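Local coordinates for LPXTG cell wall anchor domain-containing protein (Lactobacillus rhamnosus, PDB 7CBS) that serves as the basal subunit of the sortase-assembled SpaCBA pilus, is itself adhesive, and probably anchors the pilus to the cell wall, at residues A[66-78]-A[128-142]. Residues are numbered along the deposited sequence; the frame is centred on the assembly and turned at random.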
ATOM      1  N   VAL A  66      19.637   1.343  -9.899  1.00 66.80           N
ATOM      2  CA  VAL A  66      20.218   2.011  -8.691  1.00 66.05           C
ATOM      3  C   VAL A  66      19.583   1.390  -7.442  1.00 64.54           C
ATOM      4  O   VAL A  66      18.342   1.481  -7.309  1.00 63.00           O
ATOM      5  CB  VAL A  66      20.008   3.538  -8.729  1.00 64.85           C
ATOM      6  CG1 VAL A  66      20.707   4.234  -7.572  1.00 64.78           C
ATOM      7  CG2 VAL A  66      20.455   4.136 -10.056  1.00 67.61           C
ATOM      8  N   THR A  67      20.404   0.797  -6.566  1.00 65.58           N
ATOM      9  CA  THR A  67      19.967   0.050  -5.357  1.00 64.28           C
ATOM     10  C   THR A  67      19.769   1.027  -4.194  1.00 63.73           C
ATOM     11  O   THR A  67      20.772   1.598  -3.713  1.00 64.02           O
ATOM     12  CB  THR A  67      20.972  -1.043  -4.968  1.00 66.98           C
ATOM     13  OG1 THR A  67      21.229  -1.860  -6.110  1.00 70.76           O
ATOM     14  CG2 THR A  67      20.482  -1.916  -3.833  1.00 67.27           C
ATOM     15  N   PHE A  68      18.514   1.209  -3.771  1.00 61.64           N
ATOM     16  CA  PHE A  68      18.124   1.904  -2.523  1.00 58.81           C
ATOM     17  C   PHE A  68      17.806   0.848  -1.461  1.00 59.83           C
ATOM     18  O   PHE A  68      17.135  -0.148  -1.786  1.00 59.06           O
ATOM     19  CB  PHE A  68      16.951   2.856  -2.773  1.00 57.28           C
ATOM     20  CG  PHE A  68      17.345   4.145  -3.450  1.00 57.58           C
ATOM     21  CD1 PHE A  68      17.456   4.217  -4.831  1.00 58.97           C
ATOM     22  CD2 PHE A  68      17.629   5.282  -2.707  1.00 56.19           C
ATOM     23  CE1 PHE A  68      17.830   5.400  -5.451  1.00 60.09           C
ATOM     24  CE2 PHE A  68      17.991   6.465  -3.331  1.00 57.83           C
ATOM     25  CZ  PHE A  68      18.086   6.525  -4.701  1.00 58.89           C
ATOM     26  N   THR A  69      18.294   1.073  -0.237  1.00 59.61           N
ATOM     27  CA  THR A  69      18.093   0.219   0.961  1.00 60.54           C
ATOM     28  C   THR A  69      17.319   1.040   1.997  1.00 59.25           C
ATOM     29  O   THR A  69      17.700   2.208   2.217  1.00 58.77           O
ATOM     30  CB  THR A  69      19.443  -0.286   1.491  1.00 63.11           C
ATOM     31  OG1 THR A  69      20.149  -0.894   0.407  1.00 65.24           O
ATOM     32  CG2 THR A  69      19.318  -1.274   2.634  1.00 63.99           C
ATOM     33  N   VAL A  70      16.277   0.453   2.594  1.00 59.15           N
ATOM     34  CA  VAL A  70      15.413   1.107   3.624  1.00 58.12           C
ATOM     35  C   VAL A  70      15.703   0.450   4.980  1.00 58.84           C
ATOM     36  O   VAL A  70      15.721  -0.795   5.043  1.00 61.18           O
ATOM     37  CB  VAL A  70      13.915   1.055   3.253  1.00 58.45           C
ATOM     38  CG1 VAL A  70      13.397  -0.369   3.067  1.00 60.24           C
ATOM     39  CG2 VAL A  70      13.056   1.804   4.263  1.00 58.04           C
ATOM     40  N   TYR A  71      15.956   1.268   6.008  1.00 58.87           N
ATOM     41  CA  TYR A  71      16.266   0.844   7.400  1.00 59.33           C
ATOM     42  C   TYR A  71      15.209   1.406   8.353  1.00 56.71           C
ATOM     43  O   TYR A  71      14.761   2.541   8.136  1.00 52.66           O
ATOM     44  CB  TYR A  71      17.641   1.351   7.842  1.00 61.89           C
ATOM     45  CG  TYR A  71      18.788   0.999   6.930  1.00 64.64           C
ATOM     46  CD1 TYR A  71      19.065   1.760   5.806  1.00 65.41           C
ATOM     47  CD2 TYR A  71      19.612  -0.079   7.203  1.00 68.26           C
ATOM     48  CE1 TYR A  71      20.120   1.445   4.964  1.00 67.35           C
ATOM     49  CE2 TYR A  71      20.679  -0.398   6.380  1.00 71.10           C
ATOM     50  CZ  TYR A  71      20.933   0.364   5.253  1.00 70.14           C
ATOM     51  OH  TYR A  71      21.976   0.052   4.429  1.00 73.13           O
ATOM     52  N   ASP A  72      14.851   0.631   9.379  1.00 61.14           N
ATOM     53  CA  ASP A  72      14.017   1.065  10.534  1.00 61.49           C
ATOM     54  C   ASP A  72      14.913   1.829  11.511  1.00 62.20           C
ATOM     55  O   ASP A  72      15.817   1.191  12.078  1.00 66.81           O
ATOM     56  CB  ASP A  72      13.329  -0.139  11.186  1.00 64.14           C
ATOM     57  CG  ASP A  72      12.626   0.165  12.501  1.00 66.36           C
ATOM     58  OD1 ASP A  72      12.175   1.320  12.685  1.00 63.08           O
ATOM     59  OD2 ASP A  72      12.536  -0.759  13.341  1.00 73.56           O
ATOM     60  N   VAL A  73      14.681   3.135  11.692  1.00 60.72           N
ATOM     61  CA  VAL A  73      15.465   4.007  12.624  1.00 60.44           C
ATOM     62  C   VAL A  73      14.543   4.564  13.719  1.00 58.35           C
ATOM     63  O   VAL A  73      14.928   5.565  14.354  1.00 63.13           O
ATOM     64  CB  VAL A  73      16.189   5.142  11.865  1.00 60.69           C
ATOM     65  CG1 VAL A  73      17.069   4.601  10.751  1.00 61.98           C
ATOM     66  CG2 VAL A  73      15.227   6.193  11.313  1.00 59.06           C
ATOM     67  N   THR A  74      13.401   3.913  13.965  1.00 56.64           N
ATOM     68  CA  THR A  74      12.305   4.398  14.854  1.00 55.26           C
ATOM     69  C   THR A  74      12.828   4.691  16.267  1.00 57.08           C
ATOM     70  O   THR A  74      12.585   5.813  16.762  1.00 57.07           O
ATOM     71  CB  THR A  74      11.149   3.393  14.931  1.00 54.38           C
ATOM     72  OG1 THR A  74      10.671   3.146  13.608  1.00 52.09           O
ATOM     73  CG2 THR A  74      10.008   3.888  15.797  1.00 54.71           C
ATOM     74  N   ALA A  75      13.501   3.718  16.894  1.00 59.13           N
ATOM     75  CA  ALA A  75      13.965   3.780  18.304  1.00 59.79           C
ATOM     76  C   ALA A  75      15.033   4.867  18.457  1.00 61.77           C
ATOM     77  O   ALA A  75      14.913   5.675  19.403  1.00 62.97           O
ATOM     78  CB  ALA A  75      14.491   2.440  18.759  1.00 61.63           C
ATOM     79  N   ASP A  76      16.045   4.869  17.583  1.00 62.22           N
ATOM     80  CA  ASP A  76      17.146   5.871  17.579  1.00 63.39           C
ATOM     81  C   ASP A  76      16.558   7.260  17.316  1.00 61.08           C
ATOM     82  O   ASP A  76      16.985   8.215  17.994  1.00 65.65           O
ATOM     83  CB  ASP A  76      18.231   5.527  16.554  1.00 64.90           C
ATOM     84  CG  ASP A  76      19.075   4.322  16.938  1.00 68.84           C
ATOM     85  OD1 ASP A  76      19.141   4.018  18.144  1.00 71.92           O
ATOM     86  OD2 ASP A  76      19.659   3.690  16.028  1.00 71.19           O
ATOM     87  N   PHE A  77      15.606   7.363  16.386  1.00 57.33           N
ATOM     88  CA  PHE A  77      14.978   8.650  15.982  1.00 54.51           C
ATOM     89  C   PHE A  77      14.302   9.298  17.195  1.00 51.87           C
ATOM     90  O   PHE A  77      14.622  10.461  17.478  1.00 53.68           O
ATOM     91  CB  PHE A  77      13.988   8.475  14.826  1.00 51.26           C
ATOM     92  CG  PHE A  77      13.422   9.784  14.330  1.00 51.61           C
ATOM     93  CD1 PHE A  77      14.119  10.556  13.412  1.00 52.24           C
ATOM     94  CD2 PHE A  77      12.220  10.275  14.819  1.00 51.47           C
ATOM     95  CE1 PHE A  77      13.618  11.775  12.975  1.00 51.91           C
ATOM     96  CE2 PHE A  77      11.719  11.492  14.383  1.00 51.49           C
ATOM     97  CZ  PHE A  77      12.420  12.242  13.457  1.00 51.57           C
ATOM     98  N   TRP A  78      13.409   8.580  17.881  1.00 50.02           N
ATOM     99  CA  TRP A  78      12.606   9.134  19.010  1.00 49.81           C
ATOM    100  C   TRP A  78      13.493   9.367  20.239  1.00 52.03           C
ATOM    101  O   TRP A  78      13.149  10.243  21.045  1.00 53.52           O
ATOM    102  CB  TRP A  78      11.411   8.235  19.345  1.00 48.72           C
ATOM    103  CG  TRP A  78      10.413   8.174  18.233  1.00 46.76           C
ATOM    104  CD1 TRP A  78       9.927   7.057  17.619  1.00 45.87           C
ATOM    105  CD2 TRP A  78       9.809   9.298  17.569  1.00 45.58           C
ATOM    106  NE1 TRP A  78       9.047   7.408  16.632  1.00 44.89           N
ATOM    107  CE2 TRP A  78       8.957   8.774  16.577  1.00 44.22           C
ATOM    108  CE3 TRP A  78       9.896  10.688  17.723  1.00 45.70           C
ATOM    109  CZ2 TRP A  78       8.202   9.594  15.740  1.00 43.74           C
ATOM    110  CZ3 TRP A  78       9.149  11.496  16.896  1.00 45.42           C
ATOM    111  CH2 TRP A  78       8.320  10.953  15.913  1.00 44.20           C
ATOM    112  N   GLN A 128       6.276   0.871  14.559  1.00 67.67           N
ATOM    113  CA  GLN A 128       7.259  -0.147  15.024  1.00 70.73           C
ATOM    114  C   GLN A 128       7.144  -0.230  16.549  1.00 74.58           C
ATOM    115  O   GLN A 128       7.836   0.537  17.240  1.00 70.40           O
ATOM    116  CB  GLN A 128       8.675   0.200  14.554  1.00 68.68           C
ATOM    117  CG  GLN A 128       8.821   0.275  13.039  1.00 66.76           C
ATOM    118  CD  GLN A 128       8.870  -1.065  12.342  1.00 67.73           C
ATOM    119  OE1 GLN A 128       8.737  -2.126  12.947  1.00 69.55           O
ATOM    120  NE2 GLN A 128       9.054  -1.024  11.031  1.00 66.21           N
ATOM    121  N   GLY A 129       6.286  -1.130  17.040  1.00 80.45           N
ATOM    122  CA  GLY A 129       5.839  -1.173  18.446  1.00 82.56           C
ATOM    123  C   GLY A 129       4.642  -0.263  18.649  1.00 83.12           C
ATOM    124  O   GLY A 129       3.683  -0.374  17.863  1.00 85.08           O
ATOM    125  N   GLN A 130       4.701   0.624  19.647  1.00 85.90           N
ATOM    126  CA  GLN A 130       3.629   1.607  19.963  1.00 84.01           C
ATOM    127  C   GLN A 130       3.906   2.932  19.239  1.00 80.07           C
ATOM    128  O   GLN A 130       3.016   3.804  19.263  1.00 85.69           O
ATOM    129  CB  GLN A 130       3.540   1.840  21.473  1.00 86.28           C
ATOM    130  N   HIS A 131       5.084   3.070  18.621  1.00 71.93           N
ATOM    131  CA  HIS A 131       5.624   4.350  18.081  1.00 65.30           C
ATOM    132  C   HIS A 131       5.368   4.432  16.573  1.00 62.29           C
ATOM    133  O   HIS A 131       5.459   3.386  15.894  1.00 62.73           O
ATOM    134  CB  HIS A 131       7.125   4.480  18.380  1.00 63.80           C
ATOM    135  CG  HIS A 131       7.459   4.401  19.832  1.00 66.37           C
ATOM    136  ND1 HIS A 131       8.650   3.868  20.289  1.00 66.18           N
ATOM    137  CD2 HIS A 131       6.768   4.778  20.930  1.00 65.80           C
ATOM    138  CE1 HIS A 131       8.667   3.902  21.603  1.00 67.50           C
ATOM    139  NE2 HIS A 131       7.525   4.458  22.020  1.00 67.95           N
ATOM    140  N   ALA A 132       5.060   5.637  16.079  1.00 58.29           N
ATOM    141  CA  ALA A 132       5.079   5.996  14.644  1.00 54.48           C
ATOM    142  C   ALA A 132       6.412   5.523  14.061  1.00 52.58           C
ATOM    143  O   ALA A 132       7.442   5.759  14.709  1.00 51.22           O
ATOM    144  CB  ALA A 132       4.906   7.488  14.482  1.00 53.74           C
ATOM    145  N   ALA A 133       6.393   4.849  12.908  1.00 50.67           N
ATOM    146  CA  ALA A 133       7.609   4.298  12.269  1.00 49.23           C
ATOM    147  C   ALA A 133       8.428   5.453  11.679  1.00 47.71           C
ATOM    148  O   ALA A 133       7.827   6.489  11.329  1.00 46.32           O
ATOM    149  CB  ALA A 133       7.234   3.278  11.228  1.00 50.01           C
ATOM    150  N   VAL A 134       9.753   5.289  11.617  1.00 46.83           N
ATOM    151  CA  VAL A 134      10.691   6.228  10.934  1.00 46.11           C
ATOM    152  C   VAL A 134      11.693   5.387  10.146  1.00 47.84           C
ATOM    153  O   VAL A 134      12.256   4.440  10.735  1.00 46.84           O
ATOM    154  CB  VAL A 134      11.397   7.174  11.924  1.00 46.41           C
ATOM    155  CG1 VAL A 134      12.323   8.152  11.207  1.00 45.99           C
ATOM    156  CG2 VAL A 134      10.396   7.932  12.788  1.00 45.68           C
ATOM    157  N   TYR A 135      11.878   5.715   8.863  1.00 50.52           N
ATOM    158  CA  TYR A 135      12.674   4.926   7.888  1.00 52.83           C
ATOM    159  C   TYR A 135      13.782   5.809   7.307  1.00 54.15           C
ATOM    160  O   TYR A 135      13.524   7.003   7.045  1.00 56.80           O
ATOM    161  CB  TYR A 135      11.750   4.341   6.817  1.00 54.46           C
ATOM    162  CG  TYR A 135      10.722   3.384   7.365  1.00 55.78           C
ATOM    163  CD1 TYR A 135      11.082   2.110   7.772  1.00 59.10           C
ATOM    164  CD2 TYR A 135       9.396   3.756   7.510  1.00 55.37           C
ATOM    165  CE1 TYR A 135      10.158   1.234   8.319  1.00 60.04           C
ATOM    166  CE2 TYR A 135       8.456   2.892   8.045  1.00 57.15           C
ATOM    167  CZ  TYR A 135       8.838   1.626   8.447  1.00 60.15           C
ATOM    168  OH  TYR A 135       7.925   0.757   8.964  1.00 66.59           O
ATOM    169  N   LEU A 136      14.983   5.236   7.170  1.00 54.52           N
ATOM    170  CA  LEU A 136      16.160   5.834   6.485  1.00 54.94           C
ATOM    171  C   LEU A 136      16.301   5.182   5.105  1.00 56.14           C
ATOM    172  O   LEU A 136      16.344   3.941   5.047  1.00 54.98           O
ATOM    173  CB  LEU A 136      17.410   5.588   7.338  1.00 55.83           C
ATOM    174  CG  LEU A 136      18.747   5.866   6.655  1.00 57.40           C
ATOM    175  CD1 LEU A 136      18.850   7.324   6.243  1.00 56.59           C
ATOM    176  CD2 LEU A 136      19.899   5.474   7.565  1.00 60.21           C
ATOM    177  N   PHE A 137      16.379   5.992   4.046  1.00 57.96           N
ATOM    178  CA  PHE A 137      16.480   5.543   2.633  1.00 59.11           C
ATOM    179  C   PHE A 137      17.845   5.957   2.070  1.00 61.10           C
ATOM    180  O   PHE A 137      18.039   7.160   1.819  1.00 63.43           O
ATOM    181  CB  PHE A 137      15.326   6.125   1.812  1.00 58.65           C
ATOM    182  CG  PHE A 137      13.976   5.526   2.116  1.00 58.68           C
ATOM    183  CD1 PHE A 137      13.590   4.324   1.544  1.00 60.08           C
ATOM    184  CD2 PHE A 137      13.087   6.164   2.965  1.00 57.75           C
ATOM    185  CE1 PHE A 137      12.346   3.774   1.819  1.00 60.47           C
ATOM    186  CE2 PHE A 137      11.846   5.610   3.244  1.00 56.52           C
ATOM    187  CZ  PHE A 137      11.478   4.416   2.672  1.00 59.07           C
ATOM    188  N   LYS A 138      18.748   4.989   1.881  1.00 62.09           N
ATOM    189  CA  LYS A 138      20.129   5.197   1.366  1.00 64.43           C
ATOM    190  C   LYS A 138      20.273   4.558  -0.019  1.00 66.92           C
ATOM    191  O   LYS A 138      19.658   3.500  -0.246  1.00 65.87           O
ATOM    192  CB  LYS A 138      21.169   4.570   2.302  1.00 65.85           C
ATOM    193  CG  LYS A 138      21.134   5.045   3.747  1.00 65.66           C
ATOM    194  CD  LYS A 138      22.167   4.348   4.616  1.00 68.23           C
ATOM    195  CE  LYS A 138      23.599   4.585   4.188  1.00 70.81           C
ATOM    196  NZ  LYS A 138      24.553   3.936   5.121  1.00 72.76           N
ATOM    197  N   GLU A 139      21.061   5.191  -0.893  1.00 69.85           N
ATOM    198  CA  GLU A 139      21.565   4.606  -2.162  1.00 72.74           C
ATOM    199  C   GLU A 139      22.857   3.843  -1.840  1.00 77.13           C
ATOM    200  O   GLU A 139      23.863   4.508  -1.528  1.00 80.35           O
ATOM    201  CB  GLU A 139      21.809   5.701  -3.205  1.00 72.93           C
ATOM    202  CG  GLU A 139      22.382   5.179  -4.512  1.00 74.88           C
ATOM    203  CD  GLU A 139      22.731   6.258  -5.526  1.00 76.57           C
ATOM    204  OE1 GLU A 139      21.896   7.155  -5.749  1.00 76.16           O
ATOM    205  OE2 GLU A 139      23.842   6.200  -6.090  1.00 77.63           O
ATOM    206  N   THR A 140      22.819   2.508  -1.904  1.00 79.63           N
ATOM    207  CA  THR A 140      23.910   1.597  -1.455  1.00 83.23           C
ATOM    208  C   THR A 140      24.649   0.994  -2.656  1.00 84.75           C
ATOM    209  O   THR A 140      25.670   0.325  -2.422  1.00 89.27           O
ATOM    210  CB  THR A 140      23.357   0.500  -0.536  1.00 84.03           C
ATOM    211  OG1 THR A 140      22.271  -0.126  -1.219  1.00 85.32           O
ATOM    212  CG2 THR A 140      22.892   1.034   0.802  1.00 82.29           C
ATOM    213  N   ALA A 141      24.149   1.183  -3.879  1.00 82.97           N
ATOM    214  CA  ALA A 141      24.794   0.707  -5.127  1.00 83.85           C
ATOM    215  C   ALA A 141      24.221   1.459  -6.332  1.00 81.83           C
ATOM    216  O   ALA A 141      23.004   1.731  -6.345  1.00 79.16           O
ATOM    217  CB  ALA A 141      24.618  -0.784  -5.275  1.00 84.71           C
ATOM    218  N   ALA A 142      25.082   1.769  -7.301  1.00 83.01           N
ATOM    219  CA  ALA A 142      24.743   2.480  -8.555  1.00 82.72           C
ATOM    220  C   ALA A 142      25.757   2.112  -9.630  1.00 85.93           C
ATOM    221  O   ALA A 142      26.926   1.880  -9.321  1.00 88.81           O
ATOM    222  CB  ALA A 142      24.727   3.969  -8.313  1.00 81.97           C
TER
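W78, one turn into helix 74-84, points its indole N-H at the backbone oxygen of A132: NE1 to O is 3.0 Å, nearly straight at 170°, with the oxygen in the ring plane. Beside it V134 packs under the helix, CG1 over one face of the F77 ring and CG2 at CD2 of F77, 3.6 Å away. T74 OG1, turned beside its own backbone N (chi1 -57°), accepts from V134 N at 3.1 Å and gives its proton to D72 OD1. That carboxylate oxygen also takes T74 N from above its plane, closing an Asx turn where strand 67-72 passes into the helix. Along the strands, V70 and F137 form a non-hydrogen-bonded pair, V70 CG2 over the ring face in a contact so close that its spacing is doubtful; F121 meets F137 edge-to-face. Farther on, E139 CB sits over the F68 ring, 4.2 Å from its centroid. On the opposite face Y71 CE1 rests 3.6 Å from K138 CD. Beyond it the hydroxyls T69 OG1 and T140 OG1 are bonded at 2.8 Å, with Q110 also holding T69. Opposite T67 the second strand spends two residues, T140 and A141: a classic beta bulge in an antiparallel pair within the mixed sheet of this pilin N-terminal domain.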